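Local coordinates for probable enoyl-CoA hydratase/isomerase (Pseudomonas aeruginosa PAO1, PDB 5YLO), which probably acts as a Delta3,Delta2-enoyl-CoA isomerase of the crotonase family, shifting a double bond in the breakdown of unsaturated fatty acids, at residues I15-L20 with A52-G57; E35-R40 with H90-R95. One frame throughout, in Å; residues are numbered along the deposited sequence.

How the contacts relate
From the N terminus the chain runs through strand 15-20, helix 31-46 and strand 52-56, and contact 1 closes this first loop by setting the two strands side by side as a beta-alpha-beta unit. Contact 2 starts from the helix of that unit: residues 35-40 lie between the two strands in sequence, and their partner, 90-95, comes after both, so the two contacts cross along the chain. Contact 2 thereby closes a longer loop that includes helix 68-76 and ties helix 85-97 to the crossover helix. The two contacts touch through L37, whose methyls meet L18, L20 and L55, and through R40, whose CG packs on L18 CD2.

Contact 1: residues I15-L20 with A52-G57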
loop_
_atom_site.group_PDB
_atom_site.type_symbol
_atom_site.label_atom_id
_atom_site.label_comp_id
_atom_site.label_asym_id
_atom_site.label_seq_id
_atom_site.Cartn_x
_atom_site.Cartn_y
_atom_site.Cartn_z
ATOM N N ILE A 15 10.897 25.064 -15.498
ATOM C CA ILE A 15 10.260 23.798 -15.842
ATOM C C ILE A 15 10.904 23.283 -17.121
ATOM O O ILE A 15 10.842 23.944 -18.165
ATOM C CB ILE A 15 8.741 23.950 -16.016
ATOM C CG1 ILE A 15 8.110 24.561 -14.762
ATOM C CG2 ILE A 15 8.106 22.602 -16.323
ATOM C CD1 ILE A 15 6.626 24.846 -14.903
ATOM N N ALA A 16 11.519 22.107 -17.041
ATOM C CA ALA A 16 12.121 21.454 -18.196
ATOM C C ALA A 16 11.111 20.483 -18.796
ATOM O O ALA A 16 10.715 19.511 -18.143
ATOM C CB ALA A 16 13.405 20.722 -17.808
ATOM N N TRP A 17 10.699 20.746 -20.032
ATOM C CA TRP A 17 9.747 19.903 -20.740
ATOM C C TRP A 17 10.513 18.927 -21.624
ATOM O O TRP A 17 11.225 19.344 -22.544
ATOM C CB TRP A 17 8.784 20.746 -21.578
ATOM C CG TRP A 17 7.957 21.705 -20.774
ATOM C CD1 TRP A 17 8.394 22.831 -20.139
ATOM C CD2 TRP A 17 6.545 21.633 -20.535
ATOM N NE1 TRP A 17 7.346 23.459 -19.512
ATOM C CE2 TRP A 17 6.199 22.744 -19.740
ATOM C CE3 TRP A 17 5.541 20.736 -20.912
ATOM C CZ2 TRP A 17 4.893 22.983 -19.317
ATOM C CZ3 TRP A 17 4.245 20.976 -20.489
ATOM C CH2 TRP A 17 3.933 22.089 -19.701
ATOM N N LEU A 18 10.374 17.637 -21.339
ATOM C CA LEU A 18 10.996 16.578 -22.126
ATOM C C LEU A 18 9.878 15.805 -22.811
ATOM O O LEU A 18 9.147 15.055 -22.158
ATOM C CB LEU A 18 11.846 15.662 -21.249
ATOM C CG LEU A 18 12.754 16.363 -20.235
ATOM C CD1 LEU A 18 13.608 15.361 -19.479
ATOM C CD2 LEU A 18 13.624 17.402 -20.917
ATOM N N VAL A 19 9.744 15.990 -24.119
ATOM C CA VAL A 19 8.669 15.382 -24.891
ATOM C C VAL A 19 9.272 14.342 -25.822
ATOM O O VAL A 19 10.153 14.660 -26.632
ATOM C CB VAL A 19 7.874 16.430 -25.684
ATOM C CG1 VAL A 19 6.652 15.791 -26.325
ATOM C CG2 VAL A 19 7.474 17.590 -24.784
ATOM N N LEU A 20 8.806 13.100 -25.701
ATOM C CA LEU A 20 9.093 12.097 -26.717
ATOM C C LEU A 20 8.588 12.598 -28.063
ATOM O O LEU A 20 7.468 13.108 -28.163
ATOM C CB LEU A 20 8.429 10.765 -26.357
ATOM C CG LEU A 20 9.147 9.790 -25.420
ATOM C CD1 LEU A 20 9.582 10.454 -24.122
ATOM C CD2 LEU A 20 8.249 8.599 -25.126
ATOM N N ALA A 52 11.538 21.731 -11.884
ATOM C CA ALA A 52 10.534 20.703 -12.099
ATOM C C ALA A 52 10.704 20.180 -13.517
ATOM O O ALA A 52 11.136 20.911 -14.412
ATOM C CB ALA A 52 9.112 21.234 -11.880
ATOM N N VAL A 53 10.373 18.906 -13.715
ATOM C CA VAL A 53 10.579 18.232 -14.990
ATOM C C VAL A 53 9.262 17.616 -15.440
ATOM O O VAL A 53 8.581 16.950 -14.651
ATOM C CB VAL A 53 11.675 17.154 -14.894
ATOM C CG1 VAL A 53 11.808 16.413 -16.215
ATOM C CG2 VAL A 53 12.999 17.785 -14.493
ATOM N N VAL A 54 8.909 17.834 -16.704
ATOM C CA VAL A 54 7.702 17.280 -17.302
ATOM C C VAL A 54 8.115 16.306 -18.396
ATOM O O VAL A 54 8.978 16.622 -19.223
ATOM C CB VAL A 54 6.789 18.381 -17.870
ATOM C CG1 VAL A 54 5.594 17.763 -18.577
ATOM C CG2 VAL A 54 6.334 19.317 -16.760
ATOM N N LEU A 55 7.507 15.122 -18.390
ATOM C CA LEU A 55 7.735 14.101 -19.406
ATOM C C LEU A 55 6.433 13.888 -20.162
ATOM O O LEU A 55 5.434 13.462 -19.572
ATOM C CB LEU A 55 8.211 12.792 -18.777
ATOM C CG LEU A 55 8.547 11.656 -19.744
ATOM C CD1 LEU A 55 9.737 12.034 -20.609
ATOM C CD2 LEU A 55 8.814 10.369 -18.981
ATOM N N GLY A 56 6.444 14.181 -21.462
ATOM C CA GLY A 56 5.246 14.092 -22.262
ATOM C C GLY A 56 5.497 13.371 -23.572
ATOM O O GLY A 56 6.634 13.147 -23.984
ATOM N N GLY A 57 4.394 13.002 -24.222
ATOM C CA GLY A 57 4.439 12.412 -25.539
ATOM C C GLY A 57 3.964 13.389 -26.605
ATOM O O GLY A 57 3.406 14.445 -26.321
#
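A parallel strand pair from the beta-alpha-beta crossover of the crotonase fold brings I15-L20 against A52-G57, with helix 31-46 as the connection. Five backbone hydrogen bonds alternate along it: A16 N to A52 O, V54 N to A16 O, L18 N to V54 O at 2.7 Å, G56 N to L18 O, and L20 N to G56 O, the least straight at 145°. CA-H...O contacts supplement them, such as L55 CA to L18 O at 3.2 Å. On one face V54 fits between I15 and W17. Its CG2 meets I15 CG2 at 3.8 Å, while CG1, anti to the backbone N (chi1 176°), reaches W17 CE3 at 3.8 Å; V54 CB lies over one indole face, toward the rim. Farther along, V19 CG1 rests 3.5 Å from G57 O. On the other face L18 CD1 packs on V53 CG1 at 3.9 Å, and L55 CD1 reaches across to L18 O (3.4 Å); at the strand end L55 CD1 also meets L20 CD1 (3.9 Å). In the mixed sheet, strand 7-12 flanks 15-20, with R10 making a cation-pi contact to W17, and strand 103-107 flanks 52-56. Helix 191-204 packs on I15 and V54, whereas helix 31-46 covers L18 and L55 from the opposite face.

Contact 2: residues E35-R40 with H90-R95; sequences EALHVR and HALMGR
H38 reaches from its helix to the backbone and side chains of A91, L92 and R95, and its imidazole carries most of the contact. With CG anti to the backbone N, the end of the ring comes up to helix 85-97. Its CE1 corner meets A91 twice, at CB (3.6 Å) and at the carbonyl O (3.4 Å), while ND1 has L92 N at the ring edge, near its plane, at 3.6 Å. R95 comes from the following turn. Its chain, extended through chi1 and chi2, brings CD over a ring face, off-centre, in a CH-pi contact 4.1 Å from the centroid. The bend at chi3 (-62°) then turns NE to the imidazole: R95 NE lies 2.9 Å from H38 NE2, with the guanidinium and ring planes 58° apart. R95 NH2 forms a salt bridge with D42, one turn further along the helix of H38. The two helices, 31-46 and 85-97, run in roughly the same direction, 32° apart and 9.5 Å between the axes of these segments. In this crotonase fold helix 31-46 lies on the main sheet, and 85-97 packs on its far side as a second tier. Deeper in, L92 CD1 approaches the first helix, 3.9 Å from H38 CA and 4.0 Å from L37 CG, and the L37 and L92 side chains cross at about a right angle. L118 of helix 114-120 packs on both leucines, while H90 and M93 of helix 85-97 meet L229 of a neighbouring subunit.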
loop_
_atom_site.group_PDB
_atom_site.type_symbol
_atom_site.label_atom_id
_atom_site.label_comp_id
_atom_site.label_asym_id
_atom_site.label_seq_id
_atom_site.Cartn_x
_atom_site.Cartn_y
_atom_site.Cartn_z
ATOM N N GLU A 35 18.549 6.693 -24.695
ATOM C CA GLU A 35 19.799 7.363 -24.345
ATOM C C GLU A 35 19.636 8.878 -24.280
ATOM O O GLU A 35 20.214 9.530 -23.404
ATOM C CB GLU A 35 20.894 6.992 -25.346
ATOM C CG GLU A 35 21.373 5.555 -25.250
ATOM C CD GLU A 35 22.667 5.325 -26.006
ATOM O OE1 GLU A 35 22.651 4.594 -27.018
ATOM O OE2 GLU A 35 23.703 5.886 -25.592
ATOM N N ALA A 36 18.867 9.459 -25.205
ATOM C CA ALA A 36 18.721 10.912 -25.231
ATOM C C ALA A 36 18.040 11.414 -23.964
ATOM O O ALA A 36 18.553 12.306 -23.279
ATOM C CB ALA A 36 17.939 11.340 -26.474
ATOM N N LEU A 37 16.875 10.848 -23.641
ATOM C CA LEU A 37 16.208 11.167 -22.382
ATOM C C LEU A 37 17.105 10.831 -21.196
ATOM O O LEU A 37 17.107 11.538 -20.182
ATOM C CB LEU A 37 14.883 10.402 -22.311
ATOM C CG LEU A 37 13.860 10.649 -21.203
ATOM C CD1 LEU A 37 13.591 12.128 -21.037
ATOM C CD2 LEU A 37 12.567 9.903 -21.517
ATOM N N HIS A 38 17.883 9.765 -21.311
ATOM C CA HIS A 38 18.775 9.421 -20.218
ATOM C C HIS A 38 19.824 10.499 -19.983
ATOM O O HIS A 38 20.131 10.816 -18.837
ATOM C CB HIS A 38 19.457 8.074 -20.420
ATOM C CG HIS A 38 20.280 7.647 -19.246
ATOM N ND1 HIS A 38 20.134 6.422 -18.637
ATOM C CD2 HIS A 38 21.237 8.301 -18.547
ATOM C CE1 HIS A 38 20.977 6.331 -17.625
ATOM N NE2 HIS A 38 21.657 7.460 -17.548
ATOM N N VAL A 39 20.381 11.067 -21.051
ATOM C CA VAL A 39 21.401 12.093 -20.844
ATOM C C VAL A 39 20.766 13.426 -20.458
ATOM O O VAL A 39 21.309 14.165 -19.628
ATOM C CB VAL A 39 22.289 12.225 -22.097
ATOM C CG1 VAL A 39 23.359 13.290 -21.892
ATOM C CG2 VAL A 39 22.930 10.891 -22.430
ATOM N N ARG A 40 19.609 13.754 -21.039
ATOM C CA ARG A 40 18.950 15.019 -20.723
ATOM C C ARG A 40 18.486 15.055 -19.271
ATOM O O ARG A 40 18.504 16.114 -18.632
ATOM C CB ARG A 40 17.772 15.246 -21.671
ATOM C CG ARG A 40 17.067 16.588 -21.514
ATOM C CD ARG A 40 17.789 17.712 -22.245
ATOM N NE ARG A 40 18.721 18.438 -21.386
ATOM C CZ ARG A 40 18.397 19.502 -20.656
ATOM N NH1 ARG A 40 19.312 20.100 -19.909
ATOM N NH2 ARG A 40 17.158 19.973 -20.669
ATOM N N HIS A 90 16.722 -0.056 -18.539
ATOM C CA HIS A 90 16.833 -0.185 -17.088
ATOM C C HIS A 90 17.669 0.935 -16.481
ATOM O O HIS A 90 17.402 1.363 -15.353
ATOM C CB HIS A 90 17.425 -1.543 -16.717
ATOM C CG HIS A 90 16.487 -2.690 -16.931
ATOM N ND1 HIS A 90 16.805 -3.985 -16.582
ATOM C CD2 HIS A 90 15.239 -2.736 -17.454
ATOM C CE1 HIS A 90 15.794 -4.780 -16.883
ATOM N NE2 HIS A 90 14.831 -4.047 -17.413
ATOM N N ALA A 91 18.683 1.419 -17.201
ATOM C CA ALA A 91 19.434 2.567 -16.705
ATOM C C ALA A 91 18.565 3.818 -16.686
ATOM O O ALA A 91 18.675 4.643 -15.771
ATOM C CB ALA A 91 20.684 2.790 -17.553
ATOM N N LEU A 92 17.684 3.966 -17.679
ATOM C CA LEU A 92 16.810 5.134 -17.736
ATOM C C LEU A 92 15.749 5.085 -16.642
ATOM O O LEU A 92 15.491 6.092 -15.971
ATOM C CB LEU A 92 16.155 5.233 -19.114
ATOM C CG LEU A 92 14.999 6.227 -19.253
ATOM C CD1 LEU A 92 15.483 7.658 -19.079
ATOM C CD2 LEU A 92 14.301 6.051 -20.592
ATOM N N MET A 93 15.117 3.924 -16.455
ATOM C CA MET A 93 14.077 3.807 -15.436
ATOM C C MET A 93 14.629 4.106 -14.049
ATOM O O MET A 93 13.971 4.774 -13.241
ATOM C CB MET A 93 13.459 2.410 -15.469
ATOM C CG MET A 93 12.821 2.049 -16.791
ATOM S SD MET A 93 11.454 3.141 -17.210
ATOM C CE MET A 93 10.872 2.362 -18.713
ATOM N N GLY A 94 15.841 3.630 -13.759
ATOM C CA GLY A 94 16.413 3.840 -12.440
ATOM C C GLY A 94 16.687 5.299 -12.123
ATOM O O GLY A 94 16.439 5.753 -11.004
ATOM N N ARG A 95 17.283 6.007 -13.087
ATOM C CA ARG A 95 17.609 7.432 -12.950
ATOM C C ARG A 95 16.392 8.357 -12.836
ATOM O O ARG A 95 16.370 9.264 -12.003
ATOM C CB ARG A 95 18.500 7.886 -14.109
ATOM C CG ARG A 95 18.832 9.369 -14.092
ATOM C CD ARG A 95 19.737 9.747 -15.253
ATOM N NE ARG A 95 21.020 9.052 -15.194
ATOM C CZ ARG A 95 22.094 9.519 -14.565
ATOM N NH1 ARG A 95 23.220 8.817 -14.564
ATOM N NH2 ARG A 95 22.043 10.685 -13.938
#